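Local atomic coordinates of putative ABC transporter, ATP-binding protein ComA (Streptococcus mutans, PDB entry 3K8U), a protein that probably serves as the peptidase domain of an ABC transporter, a compact module of the C39 family with a papain-like fold. Residues A[9-12]-A[16-19]; A[73-78]-A[129-134]. All blocks are in the same frame, centred on the assembly; numbering follows the deposited sequence.

Contact 1: A[9-12]-A[16-19]; sequences VPQI and DCGP
Q11 and C17 meet at the N-terminal end of helix 17-28, where a loop runs in front of the first turn. A glutamine shortly before a cysteine at the buried N-terminal end of a helix is consistent with the active-site layout of papain-like cysteine peptidases, in which such a glutamine lines the oxyanion hole. The amide of Q11 lies alongside C17: OE1 is 3.8 Å from C17 CB and 3.9 Å from C17 SG, while NE2 stands 3.6 Å from C17 N, a van der Waals approach of two nitrogens. What grips NE2 is the loop between the segments, through a hydrogen bond to D13 O and a weak one to T14 O. Glutamine suits the place because it is long enough to bring an amide up to the cysteine and has an N-H to give to D13 O; its CG, set between the backbone N and carbonyl carbon (chi1 69°), directs the extended chain there. At C17 the sulfur is anti to the backbone N (chi1 -163°), which places SG next to OE1.

Nearer the backbone, Q11 CB meets D16 CB at 4.1 Å. D16 occupies the N-cap position, yet its carboxylate makes no capping bond; a water links it to the loop, donating to D16 OD2 at 2.7 Å and accepting from I12 N at 2.8 Å. D16 OD1 makes a salt bridge with R39, which probably offsets the nearby carboxylate of D13.

P19 fits the first helical turn, where a missing N-H costs little, and packs on I35, L38 and R39 of helix 35-41. Q11 and C17 both touch P113 and H96, the latter on strand 93-104, so the contact lies where the helical half meets the antiparallel sheet.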
loop_
_atom_site.group_PDB
_atom_site.type_symbol
_atom_site.label_atom_id
_atom_site.label_comp_id
_atom_site.label_asym_id
_atom_site.label_seq_id
_atom_site.Cartn_x
_atom_site.Cartn_y
_atom_site.Cartn_z
ATOM N N VAL A 9 5.963 -7.180 -2.822
ATOM C CA VAL A 9 6.681 -7.942 -1.813
ATOM C C VAL A 9 5.586 -8.440 -0.873
ATOM O O VAL A 9 4.936 -7.645 -0.189
ATOM C CB VAL A 9 7.686 -7.063 -1.035
ATOM C CG1 VAL A 9 8.367 -7.885 0.054
ATOM C CG2 VAL A 9 8.733 -6.487 -1.986
ATOM N N PRO A 10 5.314 -9.755 -0.887
ATOM C CA PRO A 10 4.278 -10.325 -0.026
ATOM C C PRO A 10 4.695 -10.451 1.433
ATOM O O PRO A 10 5.880 -10.434 1.755
ATOM C CB PRO A 10 4.031 -11.693 -0.659
ATOM C CG PRO A 10 5.390 -12.078 -1.151
ATOM C CD PRO A 10 5.917 -10.789 -1.752
ATOM N N GLN A 11 3.707 -10.503 2.318
ATOM C CA GLN A 11 3.972 -10.667 3.740
ATOM C C GLN A 11 3.968 -12.163 4.053
ATOM O O GLN A 11 3.501 -12.976 3.249
ATOM C CB GLN A 11 2.882 -9.977 4.573
ATOM C CG GLN A 11 1.513 -10.660 4.500
ATOM C CD GLN A 11 0.429 -9.887 5.228
ATOM O OE1 GLN A 11 -0.484 -9.354 4.606
ATOM N NE2 GLN A 11 0.524 -9.828 6.555
ATOM N N ILE A 12 4.535 -12.520 5.201
ATOM C CA ILE A 12 4.547 -13.903 5.671
ATOM C C ILE A 12 3.900 -13.836 7.053
ATOM O O ILE A 12 2.881 -14.485 7.296
ATOM C CB ILE A 12 5.973 -14.502 5.751
ATOM C CG1 ILE A 12 6.622 -14.499 4.361
ATOM C CG2 ILE A 12 5.904 -15.935 6.280
ATOM C CD1 ILE A 12 8.070 -14.962 4.344
ATOM N N ASP A 16 2.802 -8.057 9.198
ATOM C CA ASP A 16 3.646 -7.362 8.223
ATOM C C ASP A 16 3.058 -6.739 6.963
ATOM O O ASP A 16 3.802 -6.476 6.019
ATOM C CB ASP A 16 4.816 -8.269 7.818
ATOM C CG ASP A 16 5.803 -8.500 8.948
ATOM O OD1 ASP A 16 5.923 -7.629 9.833
ATOM O OD2 ASP A 16 6.475 -9.550 8.939
ATOM N N CYS A 17 1.759 -6.453 6.938
ATOM C CA CYS A 17 1.185 -5.857 5.733
ATOM C C CYS A 17 1.770 -4.472 5.439
ATOM O O CYS A 17 2.017 -4.137 4.278
ATOM C CB CYS A 17 -0.339 -5.775 5.817
ATOM S SG CYS A 17 -1.089 -5.514 4.195
ATOM N N GLY A 18 1.992 -3.685 6.491
ATOM C CA GLY A 18 2.559 -2.351 6.339
ATOM C C GLY A 18 3.957 -2.414 5.749
ATOM O O GLY A 18 4.257 -1.731 4.761
ATOM N N PRO A 19 4.864 -3.173 6.382
ATOM C CA PRO A 19 6.232 -3.305 5.877
ATOM C C PRO A 19 6.221 -3.805 4.430
ATOM O O PRO A 19 7.008 -3.344 3.604
ATOM C CB PRO A 19 6.832 -4.348 6.819
ATOM C CG PRO A 19 6.182 -4.031 8.109
ATOM C CD PRO A 19 4.738 -3.777 7.722
HETATM O O HOH W 1 6.402 -11.210 6.784
#

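Contact 2: A[73-78]-A[129-134]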
loop_
_atom_site.group_PDB
_atom_site.type_symbol
_atom_site.label_atom_id
_atom_site.label_comp_id
_atom_site.label_asym_id
_atom_site.label_seq_id
_atom_site.Cartn_x
_atom_site.Cartn_y
_atom_site.Cartn_z
ATOM N N THR A 73 -13.338 8.992 -7.242
ATOM C CA THR A 73 -13.118 9.850 -8.412
ATOM C C THR A 73 -11.620 9.987 -8.665
ATOM O O THR A 73 -11.189 10.392 -9.742
ATOM C CB THR A 73 -13.713 11.266 -8.233
ATOM O OG1 THR A 73 -12.986 11.968 -7.219
ATOM C CG2 THR A 73 -15.183 11.192 -7.862
ATOM N N LEU A 74 -10.828 9.638 -7.654
ATOM C CA LEU A 74 -9.378 9.687 -7.751
ATOM C C LEU A 74 -8.908 8.903 -8.975
ATOM O O LEU A 74 -8.026 9.344 -9.708
ATOM C CB LEU A 74 -8.765 9.074 -6.487
ATOM C CG LEU A 74 -7.245 9.042 -6.374
ATOM C CD1 LEU A 74 -6.706 10.470 -6.266
ATOM C CD2 LEU A 74 -6.840 8.213 -5.161
ATOM N N PHE A 75 -9.561 7.773 -9.234
ATOM C CA PHE A 75 -9.190 6.916 -10.351
ATOM C C PHE A 75 -9.599 7.405 -11.739
ATOM O O PHE A 75 -9.186 6.832 -12.753
ATOM C CB PHE A 75 -9.659 5.483 -10.072
ATOM C CG PHE A 75 -9.138 4.941 -8.773
ATOM C CD1 PHE A 75 -7.792 4.595 -8.643
ATOM C CD2 PHE A 75 -9.963 4.849 -7.657
ATOM C CE1 PHE A 75 -7.277 4.176 -7.420
ATOM C CE2 PHE A 75 -9.457 4.431 -6.427
ATOM C CZ PHE A 75 -8.107 4.094 -6.308
ATOM N N ASP A 76 -10.361 8.496 -11.781
ATOM C CA ASP A 76 -10.795 9.092 -13.041
ATOM C C ASP A 76 -9.889 10.258 -13.438
ATOM O O ASP A 76 -10.104 10.895 -14.467
ATOM C CB ASP A 76 -12.247 9.573 -12.943
ATOM C CG ASP A 76 -13.223 8.439 -12.724
ATOM O OD1 ASP A 76 -12.951 7.317 -13.194
ATOM O OD2 ASP A 76 -14.269 8.670 -12.084
ATOM N N TYR A 77 -8.902 10.550 -12.594
ATOM C CA TYR A 77 -7.941 11.622 -12.838
ATOM C C TYR A 77 -6.781 11.022 -13.642
ATOM O O TYR A 77 -5.973 10.257 -13.114
ATOM C CB TYR A 77 -7.468 12.182 -11.494
ATOM C CG TYR A 77 -6.430 13.277 -11.565
ATOM C CD1 TYR A 77 -6.706 14.501 -12.181
ATOM C CD2 TYR A 77 -5.179 13.102 -10.975
ATOM C CE1 TYR A 77 -5.757 15.526 -12.199
ATOM C CE2 TYR A 77 -4.227 14.115 -10.988
ATOM C CZ TYR A 77 -4.519 15.322 -11.596
ATOM O OH TYR A 77 -3.578 16.324 -11.573
ATOM N N ASN A 78 -6.715 11.371 -14.924
ATOM C CA ASN A 78 -5.699 10.832 -15.831
ATOM C C ASN A 78 -4.231 11.107 -15.509
ATOM O O ASN A 78 -3.350 10.400 -16.001
ATOM C CB ASN A 78 -6.019 11.224 -17.278
ATOM C CG ASN A 78 -7.344 10.645 -17.760
ATOM O OD1 ASN A 78 -7.819 9.631 -17.244
ATOM N ND2 ASN A 78 -7.948 11.288 -18.752
ATOM N N SER A 129 -15.866 -0.609 -1.199
ATOM C CA SER A 129 -16.443 -1.131 0.039
ATOM C C SER A 129 -15.421 -1.327 1.165
ATOM O O SER A 129 -15.755 -1.162 2.336
ATOM C CB SER A 129 -17.180 -2.452 -0.219
ATOM O OG SER A 129 -18.253 -2.273 -1.130
ATOM N N GLU A 130 -14.181 -1.665 0.813
ATOM C CA GLU A 130 -13.123 -1.902 1.804
ATOM C C GLU A 130 -12.261 -0.682 2.143
ATOM O O GLU A 130 -11.747 -0.565 3.255
ATOM C CB GLU A 130 -12.171 -3.001 1.306
ATOM C CG GLU A 130 -12.815 -4.333 0.954
ATOM C CD GLU A 130 -11.814 -5.343 0.395
ATOM O OE1 GLU A 130 -12.178 -6.533 0.294
ATOM O OE2 GLU A 130 -10.672 -4.956 0.050
ATOM N N TRP A 131 -12.080 0.199 1.164
ATOM C CA TRP A 131 -11.234 1.392 1.303
ATOM C C TRP A 131 -11.729 2.461 2.281
ATOM O O TRP A 131 -12.880 2.906 2.209
ATOM C CB TRP A 131 -11.027 1.999 -0.089
ATOM C CG TRP A 131 -10.021 3.117 -0.200
ATOM C CD1 TRP A 131 -8.842 3.249 0.485
ATOM C CD2 TRP A 131 -10.073 4.205 -1.121
ATOM N NE1 TRP A 131 -8.150 4.351 0.031
ATOM C CE2 TRP A 131 -8.887 4.954 -0.955
ATOM C CE3 TRP A 131 -11.009 4.617 -2.081
ATOM C CZ2 TRP A 131 -8.611 6.092 -1.717
ATOM C CZ3 TRP A 131 -10.734 5.745 -2.839
ATOM C CH2 TRP A 131 -9.541 6.471 -2.651
ATOM N N THR A 132 -10.848 2.879 3.187
ATOM C CA THR A 132 -11.177 3.915 4.164
ATOM C C THR A 132 -11.094 5.297 3.523
ATOM O O THR A 132 -11.534 6.284 4.111
ATOM C CB THR A 132 -10.197 3.927 5.361
ATOM O OG1 THR A 132 -8.886 4.290 4.904
ATOM C CG2 THR A 132 -10.145 2.562 6.045
ATOM N N GLY A 133 -10.525 5.358 2.322
ATOM C CA GLY A 133 -10.345 6.624 1.640
ATOM C C GLY A 133 -8.915 7.123 1.805
ATOM O O GLY A 133 -8.475 8.012 1.078
ATOM N N LEU A 134 -8.180 6.547 2.756
ATOM C CA LEU A 134 -6.800 6.951 2.996
ATOM C C LEU A 134 -5.861 6.435 1.917
ATOM O O LEU A 134 -5.861 5.243 1.592
ATOM C CB LEU A 134 -6.309 6.466 4.368
ATOM C CG LEU A 134 -4.859 6.854 4.701
ATOM C CD1 LEU A 134 -4.761 8.354 4.927
ATOM C CD2 LEU A 134 -4.376 6.107 5.930
#
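The six-membered ring of W131 reaches across to L74 and F75, and these apolar touches make up the contact. L74 CD2 comes to 4.1 Å from W131 CH2, the two side chains crossing roughly at a right angle. Beside it, F75 CE2 lies 4.0 Å from W131 CZ3. The aromatic pair is oblique, its planes inclined at 53° and its centroids, of the F75 ring and the W131 six-membered ring, 5.8 Å apart. Tryptophan suits the place through its length: with CG anti to the backbone N (chi1 -171°), its far rim reaches segment 73-78 although the nearest CA atoms, those of L74 and G133, are 9.9 Å apart, while leucine and phenylalanine offer it a purely apolar surface.

The indole is fixed by its own segment. W131 NE1 donates to L134 O at 2.9 Å with an N-H...O angle of 160°; the acceptor lies near the ring plane, although the donor stands well above the plane of the carbonyl. Over one face, toward the rim, sits G133 CA. G133 has a positive phi at which a CB would press on the carbonyl oxygen of T132, so glycine lets the chain turn the corner here. T132 OG1 steadies that corner by accepting from L134 N at 3.2 Å, an ST turn.

Farther out, the F127 ring of helix 124-130 meets W131, which also touches A70 and M72. The 3-10 turn 73-76 packs on W131, the residue just after that helix, and both rest on strand 84-90, L74 and F75 through F84 and W131 through V86.

Contact 1 and contact 2 lie on opposite sides of the chain's centre, 22 Å apart between centres and about 10 Å between nearest atoms, and do not touch. They follow in series along the chain: the first joins the loop before helix 17-28 to its opening turn, across three intervening residues, whereas the second joins segments 51 residues apart in sequence. Contact 1 lies at the probable active-site end of the fold, facing strand 93-104; contact 2 rests on strand 84-90, through F84 and V86. These two strands are neighbours in the antiparallel sheet, so a buried contact with a water bridge and a partly buried, apolar one border the same sheet on adjoining strands.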